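Metallo-beta-lactamase (Serratia marcescens, PDB 5B15) catalyses the hydrolysis of beta-lactam antibiotics, probably as a subclass B3 enzyme that uses two zinc ions to open the lactam ring. Local coordinates at residues L39-T44 with E75-G80; L69-H74 with V170-S175; D111-S116 with T177-D182. One frame throughout, in Å; residues are numbered along the deposited sequence.

Interaction 1 (L39-T44 with E75-G80); sequences LVDGTT and EDHAGG. With ZN (zinc ion), chain C; DQM ((2~{S},3~{R},4~{S})-2-[(2~{S},3~{R})-1,3-bis(oxidanyl)-1-oxidanylidene-butan-2-yl]-3-methyl-4-[(3~{S},5~{S})-5-[(sulfamoylamino)methyl]pyrrolidin-3-yl]sulfanyl-3,4-dihydro-2~{H}-pyrrole-5-carboxylic acid), chain N.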
loop_
_atom_site.group_PDB
_atom_site.type_symbol
_atom_site.label_atom_id
_atom_site.label_comp_id
_atom_site.label_asym_id
_atom_site.label_seq_id
_atom_site.Cartn_x
_atom_site.Cartn_y
_atom_site.Cartn_z
ATOM N N LEU A 39 6.993 -6.559 5.388
ATOM C CA LEU A 39 7.159 -5.338 4.602
ATOM C C LEU A 39 5.903 -5.157 3.788
ATOM O O LEU A 39 5.446 -6.114 3.137
ATOM C CB LEU A 39 8.355 -5.496 3.667
ATOM C CG LEU A 39 8.583 -4.352 2.677
ATOM C CD1 LEU A 39 8.895 -3.056 3.377
ATOM C CD2 LEU A 39 9.708 -4.736 1.723
ATOM N N VAL A 40 5.354 -3.938 3.801
ATOM C CA VAL A 40 4.257 -3.610 2.914
ATOM C C VAL A 40 4.730 -2.714 1.769
ATOM O O VAL A 40 5.263 -1.603 2.030
ATOM C CB VAL A 40 3.101 -2.905 3.673
ATOM C CG1 VAL A 40 1.919 -2.728 2.733
ATOM C CG2 VAL A 40 2.744 -3.697 4.897
ATOM N N ASP A 41 4.632 -3.255 0.549
ATOM C CA ASP A 41 5.044 -2.644 -0.704
ATOM C C ASP A 41 6.545 -2.537 -0.890
ATOM O O ASP A 41 7.330 -2.656 0.049
ATOM C CB ASP A 41 4.311 -1.322 -0.955
ATOM C CG ASP A 41 2.924 -1.526 -1.494
ATOM O OD1 ASP A 41 2.627 -2.669 -1.964
ATOM O OD2 ASP A 41 2.134 -0.536 -1.499
ATOM N N GLY A 42 6.948 -2.339 -2.146
ATOM C CA GLY A 42 8.363 -2.272 -2.552
ATOM C C GLY A 42 8.835 -0.966 -3.123
ATOM O O GLY A 42 10.019 -0.799 -3.356
ATOM N N THR A 43 7.919 -0.055 -3.422
ATOM C CA THR A 43 8.168 1.138 -4.251
ATOM C C THR A 43 8.597 0.693 -5.642
ATOM O O THR A 43 8.039 -0.263 -6.178
ATOM C CB THR A 43 9.084 2.183 -3.552
ATOM O OG1 THR A 43 10.462 1.854 -3.688
ATOM C CG2 THR A 43 8.701 2.327 -2.085
ATOM N N THR A 44 9.448 1.502 -6.288
ATOM C CA THR A 44 9.904 1.236 -7.656
ATOM C C THR A 44 11.061 0.274 -7.661
ATOM O O THR A 44 11.647 0.018 -6.631
ATOM C CB THR A 44 10.354 2.514 -8.338
ATOM O OG1 THR A 44 11.397 3.070 -7.545
ATOM C CG2 THR A 44 9.288 3.552 -8.442
ATOM N N GLU A 75 3.969 -0.191 -11.266
ATOM C CA GLU A 75 5.397 -0.020 -11.118
ATOM C C GLU A 75 5.779 0.837 -9.948
ATOM O O GLU A 75 6.851 0.621 -9.340
ATOM C CB GLU A 75 6.003 0.615 -12.388
ATOM C CG GLU A 75 5.679 2.089 -12.615
ATOM C CD GLU A 75 6.369 2.694 -13.841
ATOM O OE1 GLU A 75 5.710 3.494 -14.531
ATOM O OE2 GLU A 75 7.587 2.472 -13.989
ATOM N N ASP A 76 4.953 1.818 -9.579
ATOM C CA ASP A 76 5.310 2.725 -8.488
ATOM C C ASP A 76 5.252 2.103 -7.089
ATOM O O ASP A 76 6.034 2.502 -6.226
ATOM C CB ASP A 76 4.550 4.059 -8.544
ATOM C CG ASP A 76 3.035 3.922 -8.678
ATOM O OD1 ASP A 76 2.487 2.908 -9.251
ATOM O OD2 ASP A 76 2.391 4.925 -8.253
ATOM N N HIS A 77 4.366 1.131 -6.890
ATOM C CA HIS A 77 4.229 0.450 -5.586
ATOM C C HIS A 77 4.904 -0.906 -5.553
ATOM O O HIS A 77 5.348 -1.364 -4.486
ATOM C CB HIS A 77 2.739 0.309 -5.240
ATOM C CG HIS A 77 1.991 1.581 -5.383
ATOM N ND1 HIS A 77 2.060 2.586 -4.433
ATOM C CD2 HIS A 77 1.298 2.092 -6.432
ATOM C CE1 HIS A 77 1.424 3.658 -4.905
ATOM N NE2 HIS A 77 0.965 3.392 -6.119
ATOM N N ALA A 78 4.894 -1.602 -6.698
ATOM C CA ALA A 78 5.300 -2.998 -6.801
ATOM C C ALA A 78 6.605 -3.175 -7.562
ATOM O O ALA A 78 7.123 -4.301 -7.584
ATOM C CB ALA A 78 4.236 -3.849 -7.507
ATOM N N GLY A 79 7.113 -2.134 -8.215
ATOM C CA GLY A 79 8.296 -2.293 -9.046
ATOM C C GLY A 79 9.502 -2.797 -8.295
ATOM O O GLY A 79 10.344 -3.462 -8.912
ATOM N N GLY A 80 9.595 -2.475 -6.996
ATOM C CA GLY A 80 10.682 -2.926 -6.143
ATOM C C GLY A 80 10.466 -4.262 -5.448
ATOM O O GLY A 80 11.370 -4.744 -4.738
HETATM ZN ZN ZN C . 0.366 4.831 -7.596
HETATM O OAX DQM N . 1.495 7.276 -13.248
HETATM C CAJ DQM N . 1.231 7.593 -12.103
HETATM O OAD DQM N . 1.627 8.747 -11.652
HETATM C CAX DQM N . 0.653 6.591 -11.120
HETATM C CAT DQM N . -0.050 5.462 -11.905
HETATM C CAA DQM N . 0.972 4.386 -12.302
HETATM O OAI DQM N . -1.137 4.844 -11.188
HETATM C CAY DQM N . -0.137 7.363 -10.050
HETATM C CAU DQM N . -1.370 8.228 -10.405
HETATM C CAB DQM N . -1.893 8.072 -11.828
HETATM N NAN DQM N . -0.594 6.420 -9.010
HETATM C CAS DQM N . -1.765 6.709 -8.644
HETATM C CAR DQM N . -2.392 5.980 -7.549
HETATM O OAE DQM N . -1.798 4.918 -7.083
HETATM O OAH DQM N . -3.477 6.393 -7.082
HETATM C CAZ DQM N . -2.447 7.848 -9.358
HETATM S SAQ DQM N . -3.010 9.191 -8.296
HETATM C CAW DQM N . -1.675 9.489 -7.168
HETATM C CAM DQM N . -2.221 10.327 -6.020
HETATM N NAO DQM N . -1.411 11.541 -5.985
HETATM C CAV DQM N . -0.094 11.218 -6.582
HETATM C CAK DQM N . -0.449 10.233 -7.709
HETATM C CAL DQM N . 0.599 12.519 -6.996
HETATM N NAP DQM N . -0.246 13.738 -6.833
HETATM S SBA DQM N . -0.281 14.525 -5.387
HETATM O OAF DQM N . -0.833 15.867 -5.517
HETATM O OAG DQM N . -1.025 13.726 -4.428
HETATM N NAC DQM N . 1.238 14.819 -4.917
HETATM O O HOH W 1 2.949 1.985 -1.843
HETATM O O HOH W 2 -0.191 3.525 -9.110
#
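D76 and H77, the last two residues of the HxHxDH zinc motif of the metallo-beta-lactamase fold, sit on a short helical turn that packs against the bend D41-T44 at the end of strand 37-40. The join is mostly backbone. G42 N donates to H77 O at 3.0 Å, and G80 N to T43 O at 2.8 Å. Close approach is possible because G42 and G80 have no side chains: a CA-H...O contact joins G80 CA to G42 O. The side chains of D41 and H77 lie side by side, their planes 43° apart, and a water spans them, 2.7 Å from D41 OD2 and 2.8 Å from H77 ND1, from which it accepts. Through this water D41 acts as a second-shell group for the ring, and T71 OG1, hydrogen-bonded to the same OD2, helps hold the carboxylate. H77 CG stands anti to its carbonyl carbon (chi1 -50°), and the ring leads away from the bend to bring NE2 to the zinc at 2.1 Å; D76 OD2 binds the same ion at 2.1 Å, alongside H215, the ring nitrogen and a carboxylate oxygen of the bound ligand, an opened carbapenem, and a water that also binds the second zinc ion. Around this core, T43 leans on V51 of helix 47-57, D41 on F172 of strand 166-173, and strand 37-40 runs between strands 29-31 and 65-69.

Interaction 2 (L69-H74 with V170-S175); sequences LSTHSH and VVFADS. With ZN (zinc ion), chain B; NA (sodium ion), chain E; DQM ((2~{S},3~{R},4~{S})-2-[(2~{S},3~{R})-1,3-bis(oxidanyl)-1-oxidanylidene-butan-2-yl]-3-methyl-4-[(3~{S},5~{S})-5-[(sulfamoylamino)methyl]pyrrolidin-3-yl]sulfanyl-3,4-dihydro-2~{H}-pyrrole-5-carboxylic acid), chain N.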
loop_
_atom_site.group_PDB
_atom_site.type_symbol
_atom_site.label_atom_id
_atom_site.label_comp_id
_atom_site.label_asym_id
_atom_site.label_seq_id
_atom_site.Cartn_x
_atom_site.Cartn_y
_atom_site.Cartn_z
ATOM N N LEU A 69 3.853 -7.705 1.511
ATOM C CA LEU A 69 2.439 -7.539 1.191
ATOM C C LEU A 69 2.316 -6.487 0.124
ATOM O O LEU A 69 2.906 -5.417 0.258
ATOM C CB LEU A 69 1.643 -7.095 2.445
ATOM C CG LEU A 69 1.896 -7.946 3.698
ATOM C CD1 LEU A 69 1.012 -7.469 4.836
ATOM C CD2 LEU A 69 1.742 -9.446 3.455
ATOM N N SER A 70 1.586 -6.771 -0.939
ATOM C CA SER A 70 1.346 -5.844 -2.031
ATOM C C SER A 70 -0.015 -5.185 -1.934
ATOM O O SER A 70 -1.023 -5.905 -1.824
ATOM C CB SER A 70 1.459 -6.594 -3.383
ATOM O OG SER A 70 1.131 -5.757 -4.471
ATOM N N THR A 71 -0.066 -3.860 -2.035
ATOM C CA THR A 71 -1.331 -3.163 -2.234
ATOM C C THR A 71 -1.841 -3.438 -3.637
ATOM O O THR A 71 -2.898 -4.076 -3.831
ATOM C CB THR A 71 -1.187 -1.638 -1.982
ATOM O OG1 THR A 71 -0.124 -1.122 -2.778
ATOM C CG2 THR A 71 -0.999 -1.331 -0.509
ATOM N N HIS A 72 -1.115 -2.951 -4.621
ATOM C CA HIS A 72 -1.483 -3.280 -6.004
ATOM C C HIS A 72 -0.292 -3.239 -6.944
ATOM O O HIS A 72 0.783 -2.713 -6.644
ATOM C CB HIS A 72 -2.638 -2.377 -6.475
ATOM C CG HIS A 72 -2.236 -0.989 -6.838
ATOM N ND1 HIS A 72 -2.278 0.049 -5.940
ATOM C CD2 HIS A 72 -1.707 -0.476 -7.982
ATOM C CE1 HIS A 72 -1.883 1.159 -6.542
ATOM N NE2 HIS A 72 -1.544 0.875 -7.785
ATOM N N SER A 73 -0.531 -3.793 -8.129
ATOM C CA SER A 73 0.524 -4.253 -9.046
ATOM C C SER A 73 0.808 -3.229 -10.136
ATOM O O SER A 73 0.631 -3.516 -11.321
ATOM C CB SER A 73 0.141 -5.600 -9.584
ATOM O OG SER A 73 -1.182 -5.605 -10.078
ATOM N N HIS A 74 1.221 -2.008 -9.749
ATOM C CA HIS A 74 1.774 -1.026 -10.682
ATOM C C HIS A 74 3.217 -0.731 -10.304
ATOM O O HIS A 74 3.624 -0.924 -9.141
ATOM C CB HIS A 74 0.962 0.283 -10.644
ATOM C CG HIS A 74 -0.404 0.154 -11.227
ATOM N ND1 HIS A 74 -1.428 0.990 -10.864
ATOM C CD2 HIS A 74 -0.919 -0.698 -12.141
ATOM C CE1 HIS A 74 -2.512 0.683 -11.559
ATOM N NE2 HIS A 74 -2.228 -0.343 -12.337
ATOM N N VAL A 170 -3.964 0.529 12.663
ATOM C CA VAL A 170 -3.189 1.073 11.547
ATOM C C VAL A 170 -3.722 0.485 10.241
ATOM O O VAL A 170 -4.050 -0.700 10.161
ATOM C CB VAL A 170 -1.711 0.721 11.709
ATOM C CG1 VAL A 170 -0.864 1.342 10.622
ATOM C CG2 VAL A 170 -1.200 1.131 13.080
ATOM N N VAL A 171 -3.842 1.337 9.226
ATOM C CA VAL A 171 -4.333 0.960 7.925
ATOM C C VAL A 171 -3.308 1.408 6.874
ATOM O O VAL A 171 -2.969 2.599 6.824
ATOM C CB VAL A 171 -5.680 1.668 7.615
ATOM C CG1 VAL A 171 -6.165 1.321 6.214
ATOM C CG2 VAL A 171 -6.711 1.329 8.675
ATOM N N PHE A 172 -2.826 0.484 6.041
ATOM C CA PHE A 172 -2.051 0.796 4.861
ATOM C C PHE A 172 -3.038 0.788 3.704
ATOM O O PHE A 172 -3.498 -0.272 3.263
ATOM C CB PHE A 172 -0.880 -0.184 4.672
ATOM C CG PHE A 172 0.177 0.279 3.700
ATOM C CD1 PHE A 172 -0.125 0.464 2.342
ATOM C CD2 PHE A 172 1.431 0.630 4.143
ATOM C CE1 PHE A 172 0.852 0.897 1.430
ATOM C CE2 PHE A 172 2.413 1.010 3.236
ATOM C CZ PHE A 172 2.116 1.186 1.902
ATOM N N ALA A 173 -3.439 1.985 3.283
ATOM C CA ALA A 173 -4.565 2.184 2.395
ATOM C C ALA A 173 -4.102 2.082 0.934
ATOM O O ALA A 173 -3.270 2.888 0.471
ATOM C CB ALA A 173 -5.191 3.556 2.641
ATOM N N ASP A 174 -4.626 1.093 0.210
ATOM C CA ASP A 174 -4.426 1.020 -1.228
ATOM C C ASP A 174 -5.033 2.222 -1.915
ATOM O O ASP A 174 -5.876 2.926 -1.357
ATOM C CB ASP A 174 -5.062 -0.258 -1.786
ATOM C CG ASP A 174 -4.586 -0.623 -3.178
ATOM O OD1 ASP A 174 -3.568 -0.098 -3.634
ATOM O OD2 ASP A 174 -5.336 -1.426 -3.809
ATOM N N SER A 175 -4.522 2.485 -3.121
ATOM C CA SER A 175 -5.112 3.523 -3.952
ATOM C C SER A 175 -6.549 3.185 -4.363
ATOM O O SER A 175 -6.824 2.069 -4.770
ATOM C CB SER A 175 -4.224 3.722 -5.161
ATOM O OG SER A 175 -2.912 4.032 -4.717
HETATM ZN ZN ZN B . -1.516 2.279 -9.267
HETATM NA NA NA E . -2.768 -7.045 -3.688
HETATM O OAX DQM N . 1.495 7.276 -13.248
HETATM C CAJ DQM N . 1.231 7.593 -12.103
HETATM O OAD DQM N . 1.627 8.747 -11.652
HETATM C CAX DQM N . 0.653 6.591 -11.120
HETATM C CAT DQM N . -0.050 5.462 -11.905
HETATM C CAA DQM N . 0.972 4.386 -12.302
HETATM O OAI DQM N . -1.137 4.844 -11.188
HETATM C CAY DQM N . -0.137 7.363 -10.050
HETATM C CAU DQM N . -1.370 8.228 -10.405
HETATM C CAB DQM N . -1.893 8.072 -11.828
HETATM N NAN DQM N . -0.594 6.420 -9.010
HETATM C CAS DQM N . -1.765 6.709 -8.644
HETATM C CAR DQM N . -2.392 5.980 -7.549
HETATM O OAE DQM N . -1.798 4.918 -7.083
HETATM O OAH DQM N . -3.477 6.393 -7.082
HETATM C CAZ DQM N . -2.447 7.848 -9.358
HETATM S SAQ DQM N . -3.010 9.191 -8.296
HETATM C CAW DQM N . -1.675 9.489 -7.168
HETATM C CAM DQM N . -2.221 10.327 -6.020
HETATM N NAO DQM N . -1.411 11.541 -5.985
HETATM C CAV DQM N . -0.094 11.218 -6.582
HETATM C CAK DQM N . -0.449 10.233 -7.709
HETATM C CAL DQM N . 0.599 12.519 -6.996
HETATM N NAP DQM N . -0.246 13.738 -6.833
HETATM S SBA DQM N . -0.281 14.525 -5.387
HETATM O OAF DQM N . -0.833 15.867 -5.517
HETATM O OAG DQM N . -1.025 13.726 -4.428
HETATM N NAC DQM N . 1.238 14.819 -4.917
HETATM O O HOH W 3 -1.100 -6.514 -5.903
HETATM O O HOH W 2 -0.191 3.525 -9.110
#
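T71 and H72 meet D174 and F172 where the two sheets of the alpha-beta/beta-alpha sandwich face each other, at the first zinc site of the HxHxDH motif. The tight part is built on D174 OD1, which accepts from H72 ND1 at 2.6 Å and 160°. It offers its syn lone pair and lies close to the ring plane, although the carboxylate itself is turned 41° from the ring. This bond is a second-shell one: the buried carboxylate probably helps fix the rotation of a zinc-binding histidine. D174 CG is anti to the backbone N (chi1 -164°), which carries the acid across to the loop. Beside this bond T71 CB sits 3.3 Å from D174 OD1, and the methyl T71 CG2 spans the ring carbons CD1 and CE1 of F172, 3.5 Å from each. Toward the ligand the packing thins. S175, deposited in two conformers, touches H72 CE1 through OG at 3.6 Å, and its hydrogen bond to the ligand carboxylate is accordingly less certain. A sodium ion binds S70 O, T71 O and G153 O, tying down the backbone that precedes the motif. On the zinc itself, H150 and a water shared with the other zinc ion are bound too, with H72 held through NE2 and H74 through ND1, each 2.0 Å from the metal.

Interaction 3 (D111-S116 with T177-D182); sequences DPQFGS and TAVSAD. With NA (sodium ion), chain G; DQM ((2~{S},3~{R},4~{S})-2-[(2~{S},3~{R})-1,3-bis(oxidanyl)-1-oxidanylidene-butan-2-yl]-3-methyl-4-[(3~{S},5~{S})-5-[(sulfamoylamino)methyl]pyrrolidin-3-yl]sulfanyl-3,4-dihydro-2~{H}-pyrrole-5-carboxylic acid), chain N.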
loop_
_atom_site.group_PDB
_atom_site.type_symbol
_atom_site.label_atom_id
_atom_site.label_comp_id
_atom_site.label_asym_id
_atom_site.label_seq_id
_atom_site.Cartn_x
_atom_site.Cartn_y
_atom_site.Cartn_z
ATOM N N ASP A 111 -7.099 -3.402 -16.851
ATOM C CA ASP A 111 -6.676 -2.213 -16.065
ATOM C C ASP A 111 -7.068 -0.937 -16.804
ATOM O O ASP A 111 -6.676 -0.759 -17.933
ATOM C CB ASP A 111 -5.167 -2.292 -15.836
ATOM C CG ASP A 111 -4.652 -1.259 -14.804
ATOM O OD1 ASP A 111 -4.904 -0.063 -14.946
ATOM O OD2 ASP A 111 -3.977 -1.702 -13.905
ATOM N N PRO A 112 -7.777 0.021 -16.148
ATOM C CA PRO A 112 -8.120 1.275 -16.798
ATOM C C PRO A 112 -6.960 2.010 -17.421
ATOM O O PRO A 112 -7.169 2.753 -18.352
ATOM C CB PRO A 112 -8.741 2.094 -15.664
ATOM C CG PRO A 112 -9.309 1.070 -14.756
ATOM C CD PRO A 112 -8.361 -0.086 -14.819
ATOM N N GLN A 113 -5.754 1.878 -16.837
ATOM C CA GLN A 113 -4.573 2.518 -17.350
ATOM C C GLN A 113 -3.846 1.699 -18.430
ATOM O O GLN A 113 -2.813 2.144 -18.899
ATOM C CB GLN A 113 -3.630 2.927 -16.222
ATOM C CG GLN A 113 -4.211 3.940 -15.256
ATOM C CD GLN A 113 -3.180 4.381 -14.257
ATOM O OE1 GLN A 113 -2.336 5.234 -14.573
ATOM N NE2 GLN A 113 -3.197 3.804 -13.060
ATOM N N PHE A 114 -4.421 0.560 -18.850
ATOM C CA PHE A 114 -3.769 -0.321 -19.880
ATOM C C PHE A 114 -3.631 0.478 -21.144
ATOM O O PHE A 114 -4.591 1.096 -21.626
ATOM C CB PHE A 114 -4.590 -1.582 -20.150
ATOM C CG PHE A 114 -3.961 -2.541 -21.152
ATOM C CD1 PHE A 114 -2.966 -3.435 -20.755
ATOM C CD2 PHE A 114 -4.418 -2.597 -22.458
ATOM C CE1 PHE A 114 -2.393 -4.307 -21.669
ATOM C CE2 PHE A 114 -3.868 -3.480 -23.370
ATOM C CZ PHE A 114 -2.876 -4.357 -22.967
ATOM N N GLY A 115 -2.422 0.446 -21.690
ATOM C CA GLY A 115 -2.051 1.311 -22.798
ATOM C C GLY A 115 -1.119 2.438 -22.373
ATOM O O GLY A 115 -0.359 2.946 -23.203
ATOM N N SER A 116 -0.992 2.689 -21.074
ATOM C CA SER A 116 -0.246 3.818 -20.535
ATOM C C SER A 116 0.683 3.463 -19.359
ATOM O O SER A 116 1.506 4.245 -18.925
ATOM C CB SER A 116 -1.199 4.951 -20.156
ATOM O OG SER A 116 -1.833 4.707 -18.906
ATOM N N THR A 177 -8.171 5.307 -6.683
ATOM C CA THR A 177 -8.301 6.328 -7.709
ATOM C C THR A 177 -8.718 5.822 -9.083
ATOM O O THR A 177 -8.120 4.908 -9.637
ATOM C CB THR A 177 -6.971 7.082 -7.875
ATOM O OG1 THR A 177 -5.940 6.165 -8.245
ATOM C CG2 THR A 177 -6.604 7.797 -6.593
ATOM N N ALA A 178 -9.705 6.514 -9.644
ATOM C CA ALA A 178 -10.196 6.280 -10.981
ATOM C C ALA A 178 -9.359 7.084 -11.969
ATOM O O ALA A 178 -9.563 8.296 -12.133
ATOM C CB ALA A 178 -11.659 6.677 -11.056
ATOM N N VAL A 179 -8.349 6.447 -12.534
ATOM C CA VAL A 179 -7.477 7.044 -13.529
ATOM C C VAL A 179 -7.417 6.138 -14.715
ATOM O O VAL A 179 -7.452 4.927 -14.583
ATOM C CB VAL A 179 -6.084 7.275 -12.983
ATOM C CG1 VAL A 179 -6.074 8.411 -12.017
ATOM C CG2 VAL A 179 -5.521 6.094 -12.308
ATOM N N SER A 180 -7.269 6.705 -15.899
ATOM C CA SER A 180 -7.205 5.834 -17.062
ATOM C C SER A 180 -6.348 6.366 -18.153
ATOM O O SER A 180 -6.069 7.566 -18.195
ATOM C CB SER A 180 -8.600 5.592 -17.580
ATOM O OG SER A 180 -9.100 6.778 -18.189
ATOM N N ALA A 181 -6.128 5.466 -19.107
ATOM C CA ALA A 181 -5.693 5.820 -20.463
ATOM C C ALA A 181 -6.737 6.679 -21.151
ATOM O O ALA A 181 -7.937 6.627 -20.850
ATOM C CB ALA A 181 -5.435 4.555 -21.294
ATOM N N ASP A 182 -6.298 7.442 -22.137
ATOM C CA ASP A 182 -7.203 8.339 -22.860
ATOM C C ASP A 182 -8.334 7.631 -23.581
ATOM O O ASP A 182 -9.439 8.190 -23.729
ATOM C CB ASP A 182 -6.412 9.176 -23.879
ATOM C CG ASP A 182 -5.703 10.361 -23.241
ATOM O OD1 ASP A 182 -6.170 10.834 -22.180
ATOM O OD2 ASP A 182 -4.716 10.872 -23.837
HETATM NA NA NA G . -7.567 3.407 -12.387
HETATM O OAX DQM N . 1.495 7.276 -13.248
HETATM C CAJ DQM N . 1.231 7.593 -12.103
HETATM O OAD DQM N . 1.627 8.747 -11.652
HETATM C CAX DQM N . 0.653 6.591 -11.120
HETATM C CAT DQM N . -0.050 5.462 -11.905
HETATM C CAA DQM N . 0.972 4.386 -12.302
HETATM O OAI DQM N . -1.137 4.844 -11.188
HETATM C CAY DQM N . -0.137 7.363 -10.050
HETATM C CAU DQM N . -1.370 8.228 -10.405
HETATM C CAB DQM N . -1.893 8.072 -11.828
HETATM N NAN DQM N . -0.594 6.420 -9.010
HETATM C CAS DQM N . -1.765 6.709 -8.644
HETATM C CAR DQM N . -2.392 5.980 -7.549
HETATM O OAE DQM N . -1.798 4.918 -7.083
HETATM O OAH DQM N . -3.477 6.393 -7.082
HETATM C CAZ DQM N . -2.447 7.848 -9.358
HETATM S SAQ DQM N . -3.010 9.191 -8.296
HETATM C CAW DQM N . -1.675 9.489 -7.168
HETATM C CAM DQM N . -2.221 10.327 -6.020
HETATM N NAO DQM N . -1.411 11.541 -5.985
HETATM C CAV DQM N . -0.094 11.218 -6.582
HETATM C CAK DQM N . -0.449 10.233 -7.709
HETATM C CAL DQM N . 0.599 12.519 -6.996
HETATM N NAP DQM N . -0.246 13.738 -6.833
HETATM S SBA DQM N . -0.281 14.525 -5.387
HETATM O OAF DQM N . -0.833 15.867 -5.517
HETATM O OAG DQM N . -1.025 13.726 -4.428
HETATM N NAC DQM N . 1.238 14.819 -4.917
HETATM O O HOH W 4 -5.322 1.660 -12.819
HETATM O O HOH W 5 -9.999 2.780 -11.648
#
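Q113 and V179 meet at the rim of the active-site cleft, where the amide end of the glutamine passes obliquely over the valine methyl CG2, 3.3 Å from NE2. Q113 NE2 also donates a nearly straight hydrogen bond (170°) to the ligand hydroxyl OAI at 3.0 Å, so the methyl presses on a group that is already holding the product-like ligand. Q113 CG is anti to the carbonyl carbon (chi1 -62°) and the chain runs extended beyond it, which is how the amide spans from the loop to the cleft. From the other segment, T177 OG1 donates to the ligand carboxylate atom OAH at 2.7 Å. One shell out, a water accepts from Q113 NE2, donates to D111 OD1 and coordinates a sodium ion, whose protein ligand is V179 O at 2.7 Å. D111 OD1 also receives Q113 N in an Asx turn, here overlapping a type I turn from D111 to F114, while D111 OD2 is hydrogen-bonded to H74 NE2, linking this loop to a zinc ligand. Farther from the cleft, A181 N donates a hydrogen bond to P112 O at 3.0 Å, and A181 CB rests 3.6 Å from F114 O. Two helices pack against the pair: P112 touches V192 of helix 190-205, and T177 and V179 lean on R252 of helix 241-259, while S180 OG is held by R256 of that helix.

How the interactions relate
From the N terminus, interaction 1 closes first, bringing 75-80 back to 39-44 around a loop that holds helix 47-57 and strand 65-69. Interaction 2 opens inside that loop, at 69-74, and closes only at 170-175, so the two cross. Interaction 3 opens at 111-116, within the span of interaction 2, and closes just after it at 177-182; it crosses interaction 2 but follows interaction 1 in series. Interaction 2 joins the seven-stranded sheet to the five-stranded one, interaction 1 secures the helical turn on the first sheet, and interaction 3 pairs two rim loops. All three meet around the same ligand.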